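Local coordinates for DUF1896 domain-containing protein (Porphyromonas gingivalis, PDB 2APL) that is of unknown function but folds as a small, elongated all-helical chain of the DUF1896 family, at residues 2-7 with 43-48; 10-15 with 60-65; 18-23 with 32-37; 75-80 with 110-115; 83-88 with 133-138. All coordinates share one frame; numbering follows the deposited sequence.

Contact 1 (2-7 with 43-48); sequences KSTEKK and TAYCDA
The two helical segments come nearest at Glu-5 and Cys-46, whose CA atoms lie 7.7 Å apart. This is helix-helix packing in an all-alpha fold: the first turns of helix 3-23 lie against the later half of helix 31-51, far out toward one end of the molecule. Just two pairs of side chains meet, and neither pair forms a hydrogen bond. Thr-4 turns its methyl inward. CG2 stands anti to the backbone N and ends 4.1 Å from Tyr-45 OH, with the two side chains crossing at about a right angle. The methyl approaches the phenol end of the tyrosine obliquely, so this is loose van der Waals packing. The hydroxyl of Tyr-45 has its polar partner elsewhere, in a hydrogen bond with His-55 ND1, while the body of the same side chain rests on Phe-12 and Ala-58. That places Tyr-45 between helices 3-23 and 55-67 and makes it the buried member of an otherwise fairly exposed contact. Glu-5 runs extended beyond CG (chi2 178°) and lies alongside the cysteine sulfur with CG, CD and one carboxylate oxygen. Cys-46 SG sits 3.8 Å from Glu-5 CG and 3.9 Å from the carboxylate oxygen Glu-5 OE1.

Contact 2 (10-15 with 60-65); sequences SHFRLK and SMASEV
Phe-12 brings the CZ corner of its ring up against the methyl of Ala-62, with Phe-12 CZ 3.5 Å from Ala-62 CB and Phe-12 CE1 following at 3.7 Å. The methyl comes in obliquely to the ring. Ser-63 OG, by contrast, lies near the ring plane at its edge, 4.2 Å from Phe-12 CE1. Phe-12 and Ala-62 are both buried, and the phenylalanine also packs on Tyr-45, so its side chain touches both other helices of the group. Helices 3-23 and 55-67 belong to the N-terminal helical cluster of this all-alpha protein, together with helix 31-51 between them in the chain. Their segments here cross at -43° with the axes 11.0 Å apart at closest approach. On the flank the packing turns polar. Lys-15 starts with CG beside its backbone N, bends at chi3 (70°), and brings NZ to Ser-63 OG in a hydrogen bond modelled at 2.5 Å, short enough that the exact length is doubtful. Ser-63 OG is gripped twice, because it also bonds Glu-59 O one turn back on its own helix. The aliphatic part of Lys-15 has neighbours of its own: CG stands 4.0 Å above the ring plane of His-11, offset toward the rim, and the side chain touches Leu-66 and Tyr-67.

Contact 3 (18-23 with 32-37); sequences TYLNEH and PFITAR
Leu-20 and Ile-34 mark the closest backbone approach, with CA atoms 9.1 Å apart. Leu-20 CD1 makes the close contacts from the first segment, carried on an extended branch (chi2 174°) that reaches toward residues 32-37. It lies 3.6 Å from Ile-34 CG1 and 4.0 Å from Ile-34 CD1, the two side chains running by one another with opposite headings. The same methyl also meets Phe-33 at the ring edge, near the plane, 4.1 Å from Phe-33 CD2. Leu-20 CD1 is thus wedged between two consecutive residues of the other helix. Arg-37 packs on Phe-33 within the segment, its CB above one ring face near the rim and its guanidinium turning a face onto the ring's rim, with Phe-33 CZ 3.7 Å above the guanidinium plane. Arg-37 NH1 in turn bonds the carbonyls of Leu-66 and Gln-68, tying this corner to the end of helix 55-67. The contact closes a helix-loop-helix hairpin, the end of helix 3-23 against the start of helix 31-51. Ser-28 of the short connection touches Leu-20, Leu-70 lies against Phe-33, and Ile-34 continues along helix 3-23 onto Glu-17 and Arg-13.

Contact 4 (75-80 with 110-115); sequences YDTLVS and SVFAKY
Phe-112 on helix 106-112 meets Thr-77 and Leu-78 on helix 74-85, an apolar helix-helix contact in the C-terminal part of this all-alpha protein. Along the second segment, Val-111 comes first and turns elsewhere, packing on Leu-134 and Thr-137 of helix 126-143. Phe-112 carries the contact. Its CG lies anti to the carbonyl carbon (chi1 -80°), which sends the ring out across the gap between backbones whose nearest CA atoms, those of Thr-77 and Phe-112, are 10.1 Å apart. Leu-78 receives the ring edge-on: Leu-78 CG sits in the ring plane, 3.9 Å from both Phe-112 CZ and Phe-112 CE2. Farther round the same edge is the methyl of Thr-77, whose hydroxyl bonds Ser-73 O just before its helix. All three side chains are buried; Leu-103 extends the apolar cluster beside Leu-78, and Leu-117 does so beside Phe-112. Next in the chain, within a type I beta turn that runs from Phe-112 to Tyr-115, Lys-114 makes a salt bridge to Glu-133. Tyr-115 hydrogen-bonds the same glutamate through its hydroxyl. Its backbone N closes the turn, with Tyr-115 N bonding Phe-112 O at 3.0 Å, and that carbonyl oxygen also lies in plane at the edge of the tyrosine ring.

Contact 5 (83-88 with 133-138); sequences EREFEQ and ELTGTI
Phe-86 loses more surface here than any other residue, its ring slotted against Ile-138 and Thr-135 on helix 126-143. One face takes the branch methyl of the isoleucine: Ile-138 CG2 is 3.7 Å from the ring centroid and 17° off the normal, a CH-pi contact. The methyl gets there because CG2 is anti to the isoleucine's backbone N, while CG1 occupies the position beside it. The ring edge meets something different. Thr-135 O lies in the ring plane, 3.5 Å from Phe-86 CZ, so the aromatic C-H rim faces a backbone carbonyl, and Thr-135 CG2 adds a methyl at 4.0 Å from Phe-86 CZ. Phe-86 is the first residue to leave helical geometry after helix 74-85, so the ring packs on helix 126-143 just where helix 74-85 gives way to loop in this all-helical fold. Val-81, Val-139 and Ile-142 also touch the phenylalanine side chain. Thr-135 also receives Glu-85, the two side chains crossing at about a right angle, with Glu-85 CG 3.8 Å from Thr-135 OG1. The glutamate bends at chi2 (-57°), and its polar end bonds Tyr-131 OH through OE2. Thr-135 OG1 is bonded one turn back, to the backbone oxygen of Tyr-131.

The five contacts fall into two helical groups on opposite sides of the chain's centre. Contacts 1, 2 and 3 all use helix 3-23, meeting it near its start, middle and end. Contacts 1 and 2 have centres about 10 Å apart, as do contacts 2 and 3, and helices 31-51 and 55-67 supply the other sides. Contacts 4 and 5 share helix 74-85 and have centres about 12 Å apart, packing it against helices 106-112 and 126-143. In sequence the first three close before the last two open. Contacts 1 and 5 have centres about 44 Å apart, which fits an elongated molecule. The groups meet where His-23 of contact 3 probably hydrogen-bonds Asp-76 of contact 4, and Glu-22 and His-23 pack on Tyr-75.

Contact 1 (2-7 with 43-48)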
# COMPACT_ATOMS: atom_id res chain seq x y z
N LYS A 2 10.34 -12.88 -26.60
CA LYS A 2 9.30 -11.87 -26.97
C LYS A 2 7.85 -12.37 -26.79
O LYS A 2 6.92 -11.57 -26.60
CB LYS A 2 9.52 -11.36 -28.39
N SER A 3 7.66 -13.69 -26.88
CA SER A 3 6.42 -14.28 -26.37
C SER A 3 6.55 -14.37 -24.85
O SER A 3 5.62 -14.02 -24.11
CB SER A 3 6.13 -15.67 -26.97
OG SER A 3 4.87 -16.14 -26.49
N THR A 4 7.71 -14.84 -24.40
CA THR A 4 8.08 -14.85 -22.99
C THR A 4 7.87 -13.46 -22.42
O THR A 4 7.32 -13.35 -21.36
CB THR A 4 9.59 -15.27 -22.75
OG1 THR A 4 9.80 -16.58 -23.29
CG2 THR A 4 9.96 -15.28 -21.20
N GLU A 5 8.36 -12.43 -23.12
CA GLU A 5 8.25 -11.05 -22.67
C GLU A 5 6.79 -10.52 -22.57
O GLU A 5 6.47 -9.77 -21.67
CB GLU A 5 9.10 -10.14 -23.52
CG GLU A 5 10.59 -10.47 -23.39
CD GLU A 5 11.46 -9.59 -24.26
OE1 GLU A 5 12.68 -9.92 -24.42
OE2 GLU A 5 10.91 -8.58 -24.79
N LYS A 6 5.93 -10.93 -23.49
CA LYS A 6 4.52 -10.60 -23.37
C LYS A 6 3.87 -11.35 -22.17
O LYS A 6 3.05 -10.78 -21.44
CB LYS A 6 3.79 -10.95 -24.68
CG LYS A 6 2.27 -10.61 -24.68
CD LYS A 6 1.54 -11.41 -25.79
CE LYS A 6 0.60 -10.57 -26.68
NZ LYS A 6 -0.55 -9.99 -25.96
N LYS A 7 4.21 -12.63 -22.01
CA LYS A 7 3.65 -13.45 -20.96
C LYS A 7 4.10 -12.91 -19.61
O LYS A 7 3.31 -12.77 -18.69
CB LYS A 7 4.15 -14.89 -21.10
CG LYS A 7 3.63 -15.81 -20.03
CD LYS A 7 3.77 -17.30 -20.36
CE LYS A 7 5.02 -17.90 -19.67
NZ LYS A 7 5.01 -17.77 -18.15
N THR A 43 11.93 -5.29 -17.54
CA THR A 43 13.34 -5.01 -17.80
C THR A 43 14.25 -5.71 -16.81
O THR A 43 15.32 -6.22 -17.21
CB THR A 43 13.60 -3.46 -17.78
OG1 THR A 43 12.78 -2.86 -18.79
CG2 THR A 43 15.07 -3.08 -18.01
N ALA A 44 13.89 -5.68 -15.51
CA ALA A 44 14.68 -6.36 -14.48
C ALA A 44 14.73 -7.88 -14.74
O ALA A 44 15.79 -8.52 -14.60
CB ALA A 44 14.11 -6.08 -13.07
N TYR A 45 13.59 -8.44 -15.08
CA TYR A 45 13.48 -9.86 -15.44
C TYR A 45 14.35 -10.22 -16.66
O TYR A 45 15.19 -11.12 -16.61
CB TYR A 45 12.01 -10.23 -15.70
CG TYR A 45 11.86 -11.68 -16.16
CD1 TYR A 45 11.69 -12.71 -15.25
CD2 TYR A 45 11.94 -12.00 -17.49
CE1 TYR A 45 11.63 -14.06 -15.69
CE2 TYR A 45 11.89 -13.33 -17.93
CZ TYR A 45 11.71 -14.34 -17.02
OH TYR A 45 11.61 -15.65 -17.45
N CYS A 46 14.17 -9.48 -17.75
CA CYS A 46 14.93 -9.73 -18.98
C CYS A 46 16.45 -9.53 -18.74
O CYS A 46 17.28 -10.34 -19.19
CB CYS A 46 14.40 -8.84 -20.09
SG CYS A 46 12.77 -9.22 -20.56
N ASP A 47 16.82 -8.50 -17.97
CA ASP A 47 18.24 -8.30 -17.60
C ASP A 47 18.79 -9.48 -16.84
O ASP A 47 19.90 -9.97 -17.14
CB ASP A 47 18.47 -7.03 -16.75
CG ASP A 47 18.38 -5.73 -17.56
OD1 ASP A 47 18.27 -5.78 -18.81
OD2 ASP A 47 18.42 -4.64 -16.91
N ALA A 48 18.06 -9.93 -15.82
CA ALA A 48 18.52 -11.04 -15.00
C ALA A 48 18.74 -12.31 -15.84
O ALA A 48 19.82 -12.93 -15.78
CB ALA A 48 17.55 -11.32 -13.87

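Contact 2 (10-15 with 60-65)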
# COMPACT_ATOMS: atom_id res chain seq x y z
N SER A 10 2.51 -9.45 -18.75
CA SER A 10 1.14 -9.62 -18.27
C SER A 10 1.12 -10.17 -16.84
O SER A 10 0.26 -9.82 -16.06
CB SER A 10 0.33 -10.52 -19.23
OG SER A 10 0.16 -9.85 -20.47
N HIS A 11 2.07 -11.04 -16.51
CA HIS A 11 2.16 -11.63 -15.18
C HIS A 11 2.49 -10.51 -14.15
O HIS A 11 1.82 -10.38 -13.13
CB HIS A 11 3.25 -12.73 -15.20
CG HIS A 11 3.59 -13.26 -13.84
ND1 HIS A 11 2.68 -13.90 -13.04
CD2 HIS A 11 4.75 -13.20 -13.13
CE1 HIS A 11 3.27 -14.26 -11.91
NE2 HIS A 11 4.52 -13.84 -11.94
N PHE A 12 3.49 -9.68 -14.46
CA PHE A 12 3.88 -8.62 -13.53
C PHE A 12 2.76 -7.59 -13.43
O PHE A 12 2.47 -7.12 -12.33
CB PHE A 12 5.19 -7.92 -13.97
CG PHE A 12 6.38 -8.85 -13.94
CD1 PHE A 12 6.67 -9.60 -12.78
CD2 PHE A 12 7.23 -8.97 -15.07
CE1 PHE A 12 7.78 -10.46 -12.75
CE2 PHE A 12 8.33 -9.86 -15.06
CZ PHE A 12 8.60 -10.60 -13.91
N ARG A 13 2.16 -7.20 -14.55
CA ARG A 13 1.00 -6.30 -14.50
C ARG A 13 -0.16 -6.80 -13.62
O ARG A 13 -0.64 -6.06 -12.78
CB ARG A 13 0.48 -5.92 -15.90
CG ARG A 13 -0.68 -4.88 -15.79
CD ARG A 13 -1.09 -4.28 -17.17
NE ARG A 13 -2.01 -3.18 -16.89
CZ ARG A 13 -1.77 -1.92 -17.22
NH1 ARG A 13 -0.68 -1.62 -17.91
NH2 ARG A 13 -2.65 -0.97 -16.90
N LEU A 14 -0.58 -8.05 -13.79
CA LEU A 14 -1.61 -8.64 -12.97
C LEU A 14 -1.24 -8.63 -11.47
O LEU A 14 -2.06 -8.25 -10.65
CB LEU A 14 -1.98 -10.06 -13.44
CG LEU A 14 -3.24 -10.61 -12.75
CD1 LEU A 14 -4.44 -9.67 -12.89
CD2 LEU A 14 -3.56 -12.02 -13.25
N LYS A 15 -0.01 -9.03 -11.13
CA LYS A 15 0.42 -9.03 -9.73
C LYS A 15 0.33 -7.62 -9.12
O LYS A 15 -0.02 -7.48 -7.94
CB LYS A 15 1.88 -9.50 -9.63
CG LYS A 15 2.08 -11.02 -9.88
CD LYS A 15 3.59 -11.38 -9.72
CE LYS A 15 4.06 -11.29 -8.29
NZ LYS A 15 5.46 -11.74 -8.26
N SER A 60 11.72 -13.39 -9.11
CA SER A 60 11.82 -12.98 -7.71
C SER A 60 12.38 -11.56 -7.62
O SER A 60 11.80 -10.69 -6.99
CB SER A 60 12.73 -13.95 -6.97
OG SER A 60 12.85 -13.61 -5.60
N MSE A 61 13.51 -11.32 -8.28
CA MSE A 61 14.06 -9.98 -8.21
C MSE A 61 13.21 -8.93 -8.99
O MSE A 61 13.15 -7.80 -8.57
CB MSE A 61 15.56 -9.98 -8.57
CG MSE A 61 15.84 -10.00 -10.04
SE MSE A 61 17.84 -10.20 -10.30
CE MSE A 61 18.00 -12.20 -9.89
N ALA A 62 12.59 -9.31 -10.10
CA ALA A 62 11.60 -8.46 -10.78
C ALA A 62 10.37 -8.09 -9.89
O ALA A 62 9.85 -6.97 -9.97
CB ALA A 62 11.12 -9.10 -12.05
N SER A 63 9.91 -9.05 -9.09
CA SER A 63 8.85 -8.80 -8.13
C SER A 63 9.28 -7.81 -7.05
O SER A 63 8.46 -6.97 -6.67
CB SER A 63 8.36 -10.11 -7.54
OG SER A 63 7.77 -10.84 -8.61
N GLU A 64 10.55 -7.86 -6.61
CA GLU A 64 11.06 -6.87 -5.62
C GLU A 64 11.01 -5.47 -6.24
O GLU A 64 10.63 -4.50 -5.55
CB GLU A 64 12.50 -7.19 -5.17
CG GLU A 64 12.68 -8.66 -4.77
CD GLU A 64 12.84 -8.87 -3.28
OE1 GLU A 64 12.00 -8.31 -2.51
OE2 GLU A 64 13.79 -9.62 -2.89
N VAL A 65 11.36 -5.39 -7.55
CA VAL A 65 11.25 -4.15 -8.35
C VAL A 65 9.79 -3.66 -8.45
O VAL A 65 9.46 -2.46 -8.22
CB VAL A 65 11.89 -4.36 -9.78
CG1 VAL A 65 11.67 -3.14 -10.67
CG2 VAL A 65 13.47 -4.52 -9.60

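Contact 3 (18-23 with 32-37)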
# COMPACT_ATOMS: atom_id res chain seq x y z
N THR A 18 -3.39 -6.40 -8.72
CA THR A 18 -3.97 -7.06 -7.54
C THR A 18 -3.46 -6.42 -6.21
O THR A 18 -4.22 -6.13 -5.32
CB THR A 18 -3.72 -8.55 -7.63
OG1 THR A 18 -4.36 -9.06 -8.83
CG2 THR A 18 -4.26 -9.31 -6.37
N TYR A 19 -2.16 -6.22 -6.14
CA TYR A 19 -1.51 -5.68 -4.97
C TYR A 19 -2.03 -4.28 -4.67
O TYR A 19 -2.34 -3.97 -3.53
CB TYR A 19 0.02 -5.66 -5.19
CG TYR A 19 0.76 -5.25 -3.92
CD1 TYR A 19 1.02 -6.19 -2.96
CD2 TYR A 19 1.24 -3.92 -3.72
CE1 TYR A 19 1.67 -5.88 -1.79
CE2 TYR A 19 1.95 -3.59 -2.53
CZ TYR A 19 2.13 -4.59 -1.56
OH TYR A 19 2.82 -4.40 -0.37
N LEU A 20 -2.12 -3.43 -5.69
CA LEU A 20 -2.69 -2.09 -5.51
C LEU A 20 -4.19 -2.12 -5.15
O LEU A 20 -4.63 -1.41 -4.25
CB LEU A 20 -2.46 -1.23 -6.76
CG LEU A 20 -0.98 -0.95 -7.11
CD1 LEU A 20 -0.92 -0.21 -8.44
CD2 LEU A 20 -0.27 -0.08 -6.06
N ASN A 21 -4.95 -3.00 -5.81
CA ASN A 21 -6.34 -3.15 -5.52
C ASN A 21 -6.51 -3.44 -4.04
O ASN A 21 -7.43 -2.89 -3.38
CB ASN A 21 -7.01 -4.29 -6.28
CG ASN A 21 -7.26 -3.97 -7.72
OD1 ASN A 21 -7.13 -2.80 -8.20
ND2 ASN A 21 -7.54 -5.05 -8.50
N GLU A 22 -5.59 -4.25 -3.48
CA GLU A 22 -5.79 -4.64 -2.07
C GLU A 22 -5.26 -3.60 -1.06
O GLU A 22 -5.85 -3.42 -0.02
CB GLU A 22 -5.10 -5.99 -1.78
CG GLU A 22 -5.70 -7.17 -2.57
CD GLU A 22 -4.85 -8.47 -2.49
OE1 GLU A 22 -3.59 -8.37 -2.40
OE2 GLU A 22 -5.44 -9.58 -2.55
N HIS A 23 -4.16 -2.95 -1.39
CA HIS A 23 -3.33 -2.27 -0.40
C HIS A 23 -3.24 -0.75 -0.65
O HIS A 23 -2.88 0.02 0.25
CB HIS A 23 -1.89 -2.84 -0.42
CG HIS A 23 -1.81 -4.28 0.01
ND1 HIS A 23 -2.06 -4.69 1.30
CD2 HIS A 23 -1.56 -5.41 -0.70
CE1 HIS A 23 -1.94 -6.00 1.37
NE2 HIS A 23 -1.64 -6.46 0.17
N PRO A 32 -0.88 5.19 -15.78
CA PRO A 32 0.53 5.54 -15.96
C PRO A 32 1.48 4.83 -15.00
O PRO A 32 2.51 4.38 -15.43
CB PRO A 32 0.55 7.07 -15.72
CG PRO A 32 -0.85 7.51 -16.09
CD PRO A 32 -1.73 6.38 -15.63
N PHE A 33 1.12 4.68 -13.72
CA PHE A 33 2.07 4.07 -12.82
C PHE A 33 2.17 2.57 -13.11
O PHE A 33 3.26 2.02 -13.16
CB PHE A 33 1.62 4.25 -11.38
CG PHE A 33 2.48 3.50 -10.40
CD1 PHE A 33 3.82 3.90 -10.20
CD2 PHE A 33 1.94 2.39 -9.67
CE1 PHE A 33 4.63 3.20 -9.29
CE2 PHE A 33 2.74 1.68 -8.76
CZ PHE A 33 4.08 2.10 -8.55
N ILE A 34 1.01 1.93 -13.22
CA ILE A 34 0.95 0.48 -13.47
C ILE A 34 1.72 0.07 -14.72
O ILE A 34 2.57 -0.85 -14.69
CB ILE A 34 -0.52 -0.00 -13.49
CG1 ILE A 34 -1.10 0.06 -12.06
CG2 ILE A 34 -0.65 -1.46 -14.04
CD1 ILE A 34 -2.67 0.18 -12.02
N THR A 35 1.49 0.82 -15.80
CA THR A 35 2.25 0.58 -17.07
C THR A 35 3.76 0.75 -16.83
O THR A 35 4.58 -0.14 -17.16
CB THR A 35 1.77 1.57 -18.14
OG1 THR A 35 0.36 1.40 -18.30
CG2 THR A 35 2.49 1.35 -19.49
N ALA A 36 4.12 1.87 -16.22
CA ALA A 36 5.53 2.18 -16.06
C ALA A 36 6.23 1.21 -15.10
O ALA A 36 7.32 0.76 -15.38
CB ALA A 36 5.68 3.55 -15.62
N ARG A 37 5.59 0.89 -13.98
CA ARG A 37 6.17 -0.04 -13.03
C ARG A 37 6.22 -1.52 -13.57
O ARG A 37 7.23 -2.22 -13.39
CB ARG A 37 5.41 0.04 -11.70
CG ARG A 37 5.95 -0.85 -10.59
CD ARG A 37 7.42 -0.51 -10.31
NE ARG A 37 7.65 0.79 -9.70
CZ ARG A 37 7.62 1.03 -8.39
NH1 ARG A 37 7.29 0.07 -7.52
NH2 ARG A 37 7.93 2.25 -7.95

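Contact 4 (75-80 with 110-115)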
# COMPACT_ATOMS: atom_id res chain seq x y z
N TYR A 75 -3.44 3.09 3.80
CA TYR A 75 -4.74 2.43 3.81
C TYR A 75 -4.79 1.26 4.77
O TYR A 75 -5.66 1.23 5.65
CB TYR A 75 -5.16 2.01 2.41
CG TYR A 75 -6.37 1.10 2.39
CD1 TYR A 75 -7.66 1.64 2.40
CD2 TYR A 75 -6.22 -0.30 2.40
CE1 TYR A 75 -8.80 0.79 2.42
CE2 TYR A 75 -7.35 -1.16 2.38
CZ TYR A 75 -8.62 -0.60 2.38
OH TYR A 75 -9.72 -1.40 2.38
N ASP A 76 -3.84 0.32 4.64
CA ASP A 76 -3.75 -0.83 5.54
C ASP A 76 -3.59 -0.42 7.01
O ASP A 76 -4.15 -1.07 7.91
CB ASP A 76 -2.57 -1.76 5.14
CG ASP A 76 -2.85 -2.61 3.87
OD1 ASP A 76 -3.98 -2.57 3.32
OD2 ASP A 76 -1.91 -3.33 3.41
N THR A 77 -2.80 0.62 7.26
CA THR A 77 -2.53 1.09 8.62
C THR A 77 -3.85 1.62 9.29
O THR A 77 -4.18 1.29 10.45
CB THR A 77 -1.45 2.19 8.63
OG1 THR A 77 -0.24 1.65 8.14
CG2 THR A 77 -1.16 2.72 10.08
N LEU A 78 -4.63 2.38 8.51
CA LEU A 78 -5.92 2.91 9.01
C LEU A 78 -6.90 1.77 9.28
O LEU A 78 -7.57 1.76 10.32
CB LEU A 78 -6.52 3.90 8.00
CG LEU A 78 -5.74 5.21 7.93
CD1 LEU A 78 -6.16 5.97 6.68
CD2 LEU A 78 -5.95 6.07 9.19
N VAL A 79 -6.95 0.80 8.36
CA VAL A 79 -7.86 -0.36 8.51
C VAL A 79 -7.53 -1.12 9.79
O VAL A 79 -8.41 -1.46 10.56
CB VAL A 79 -7.80 -1.30 7.26
CG1 VAL A 79 -8.40 -2.64 7.54
CG2 VAL A 79 -8.52 -0.65 6.08
N SER A 80 -6.24 -1.36 10.02
CA SER A 80 -5.77 -2.06 11.22
C SER A 80 -6.06 -1.28 12.53
O SER A 80 -6.54 -1.86 13.52
CB SER A 80 -4.26 -2.36 11.08
OG SER A 80 -3.72 -2.86 12.29
N SER A 110 -2.10 14.99 8.04
CA SER A 110 -1.10 15.80 8.78
C SER A 110 -0.32 14.93 9.76
O SER A 110 0.85 15.23 10.09
CB SER A 110 -1.76 16.97 9.53
OG SER A 110 -2.27 16.54 10.79
N VAL A 111 -0.97 13.86 10.26
CA VAL A 111 -0.27 12.89 11.08
C VAL A 111 0.72 12.05 10.23
O VAL A 111 1.93 11.99 10.55
CB VAL A 111 -1.27 11.96 11.88
CG1 VAL A 111 -0.53 10.76 12.48
CG2 VAL A 111 -2.01 12.76 12.95
N PHE A 112 0.23 11.38 9.15
CA PHE A 112 1.12 10.55 8.33
C PHE A 112 2.34 11.37 7.78
O PHE A 112 3.47 10.84 7.62
CB PHE A 112 0.34 9.94 7.14
CG PHE A 112 -0.49 8.72 7.45
CD1 PHE A 112 0.12 7.52 7.77
CD2 PHE A 112 -1.87 8.75 7.31
CE1 PHE A 112 -0.66 6.33 7.96
CE2 PHE A 112 -2.63 7.60 7.51
CZ PHE A 112 -2.02 6.39 7.84
N ALA A 113 2.09 12.66 7.48
CA ALA A 113 3.09 13.51 6.81
C ALA A 113 4.35 13.80 7.65
O ALA A 113 5.39 14.21 7.10
CB ALA A 113 2.46 14.83 6.36
N LYS A 114 4.24 13.59 8.97
CA LYS A 114 5.34 13.79 9.89
C LYS A 114 6.34 12.65 9.83
O LYS A 114 7.43 12.78 10.35
CB LYS A 114 4.85 13.93 11.33
CG LYS A 114 4.07 15.22 11.56
CD LYS A 114 3.96 15.58 13.03
CE LYS A 114 3.09 14.60 13.81
NZ LYS A 114 2.88 15.10 15.19
N TYR A 115 5.97 11.53 9.20
CA TYR A 115 6.83 10.33 9.15
C TYR A 115 7.37 10.05 7.76
O TYR A 115 6.77 10.42 6.76
CB TYR A 115 6.06 9.11 9.68
CG TYR A 115 5.57 9.29 11.09
CD1 TYR A 115 6.37 8.88 12.16
CD2 TYR A 115 4.32 9.90 11.37
CE1 TYR A 115 5.95 9.05 13.49
CE2 TYR A 115 3.89 10.09 12.71
CZ TYR A 115 4.72 9.65 13.76
OH TYR A 115 4.33 9.81 15.07

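Contact 5 (83-88 with 133-138)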
# COMPACT_ATOMS: atom_id res chain seq x y z
N GLU A 83 -9.78 -1.67 13.06
CA GLU A 83 -10.11 -3.02 13.50
C GLU A 83 -9.60 -3.33 14.90
O GLU A 83 -10.29 -3.99 15.68
CB GLU A 83 -9.56 -4.06 12.53
CG GLU A 83 -10.05 -3.90 11.10
CD GLU A 83 -9.62 -5.00 10.18
OE1 GLU A 83 -10.45 -5.35 9.31
OE2 GLU A 83 -8.50 -5.53 10.33
N ARG A 84 -8.40 -2.87 15.25
CA ARG A 84 -7.80 -3.24 16.54
C ARG A 84 -8.30 -2.40 17.70
O ARG A 84 -8.43 -2.89 18.83
CB ARG A 84 -6.28 -3.17 16.49
CG ARG A 84 -5.57 -4.34 15.78
CD ARG A 84 -4.10 -3.99 15.69
NE ARG A 84 -3.23 -5.14 15.43
CZ ARG A 84 -1.94 -5.05 15.10
NH1 ARG A 84 -1.35 -3.85 15.00
NH2 ARG A 84 -1.24 -6.17 14.88
N GLU A 85 -8.60 -1.14 17.41
CA GLU A 85 -8.83 -0.15 18.44
C GLU A 85 -10.27 0.33 18.50
O GLU A 85 -10.69 0.89 19.50
CB GLU A 85 -7.86 1.04 18.27
CG GLU A 85 -6.37 0.66 18.07
CD GLU A 85 -5.79 -0.19 19.21
OE1 GLU A 85 -6.16 0.04 20.37
OE2 GLU A 85 -4.97 -1.10 18.95
N PHE A 86 -11.03 0.17 17.43
CA PHE A 86 -12.38 0.75 17.36
C PHE A 86 -13.44 -0.30 16.99
O PHE A 86 -14.50 0.02 16.46
CB PHE A 86 -12.39 1.94 16.40
CG PHE A 86 -11.49 3.07 16.85
CD1 PHE A 86 -11.93 3.97 17.82
CD2 PHE A 86 -10.19 3.21 16.34
CE1 PHE A 86 -11.13 4.96 18.28
CE2 PHE A 86 -9.35 4.21 16.81
CZ PHE A 86 -9.83 5.10 17.76
N GLU A 87 -13.14 -1.56 17.31
CA GLU A 87 -13.96 -2.68 16.91
C GLU A 87 -15.38 -2.58 17.49
O GLU A 87 -16.36 -2.85 16.79
CB GLU A 87 -13.26 -3.98 17.32
CG GLU A 87 -13.64 -5.18 16.52
CD GLU A 87 -14.69 -6.00 17.19
OE1 GLU A 87 -14.64 -6.12 18.43
OE2 GLU A 87 -15.54 -6.56 16.48
N GLN A 88 -15.49 -2.14 18.75
CA GLN A 88 -16.77 -1.89 19.40
C GLN A 88 -17.59 -0.72 18.81
O GLN A 88 -18.81 -0.83 18.66
CB GLN A 88 -16.55 -1.68 20.92
CG GLN A 88 -16.52 -3.00 21.72
CD GLN A 88 -16.48 -2.82 23.24
OE1 GLN A 88 -16.81 -1.75 23.76
NE2 GLN A 88 -16.09 -3.86 23.94
N GLU A 133 -0.55 7.71 17.41
CA GLU A 133 -0.99 9.07 17.07
C GLU A 133 -2.28 8.98 16.26
O GLU A 133 -3.21 9.77 16.46
CB GLU A 133 0.13 9.82 16.36
CG GLU A 133 -0.10 11.26 16.19
CD GLU A 133 1.16 12.05 15.81
OE1 GLU A 133 2.25 11.45 15.52
OE2 GLU A 133 1.05 13.30 15.83
N LEU A 134 -2.33 8.04 15.31
CA LEU A 134 -3.56 7.81 14.51
C LEU A 134 -4.79 7.41 15.36
O LEU A 134 -5.91 7.91 15.14
CB LEU A 134 -3.31 6.73 13.43
CG LEU A 134 -2.39 7.14 12.26
CD1 LEU A 134 -2.01 5.82 11.46
CD2 LEU A 134 -2.99 8.25 11.34
N THR A 135 -4.57 6.53 16.34
CA THR A 135 -5.61 6.12 17.29
C THR A 135 -6.18 7.36 18.02
O THR A 135 -7.41 7.57 18.04
CB THR A 135 -5.06 5.04 18.27
OG1 THR A 135 -4.52 3.92 17.52
CG2 THR A 135 -6.14 4.57 19.25
N GLY A 136 -5.28 8.20 18.54
CA GLY A 136 -5.65 9.42 19.22
C GLY A 136 -6.43 10.42 18.39
O GLY A 136 -7.38 11.06 18.88
N THR A 137 -6.03 10.55 17.14
CA THR A 137 -6.73 11.37 16.18
C THR A 137 -8.17 10.88 15.92
O THR A 137 -9.13 11.67 15.92
CB THR A 137 -5.93 11.44 14.84
OG1 THR A 137 -4.63 12.04 15.11
CG2 THR A 137 -6.68 12.24 13.77
N ILE A 138 -8.32 9.60 15.67
CA ILE A 138 -9.66 9.03 15.49
C ILE A 138 -10.54 9.17 16.73
O ILE A 138 -11.73 9.54 16.63
CB ILE A 138 -9.58 7.56 14.96
CG1 ILE A 138 -8.94 7.60 13.55
CG2 ILE A 138 -11.00 6.88 14.86
CD1 ILE A 138 -8.38 6.16 13.09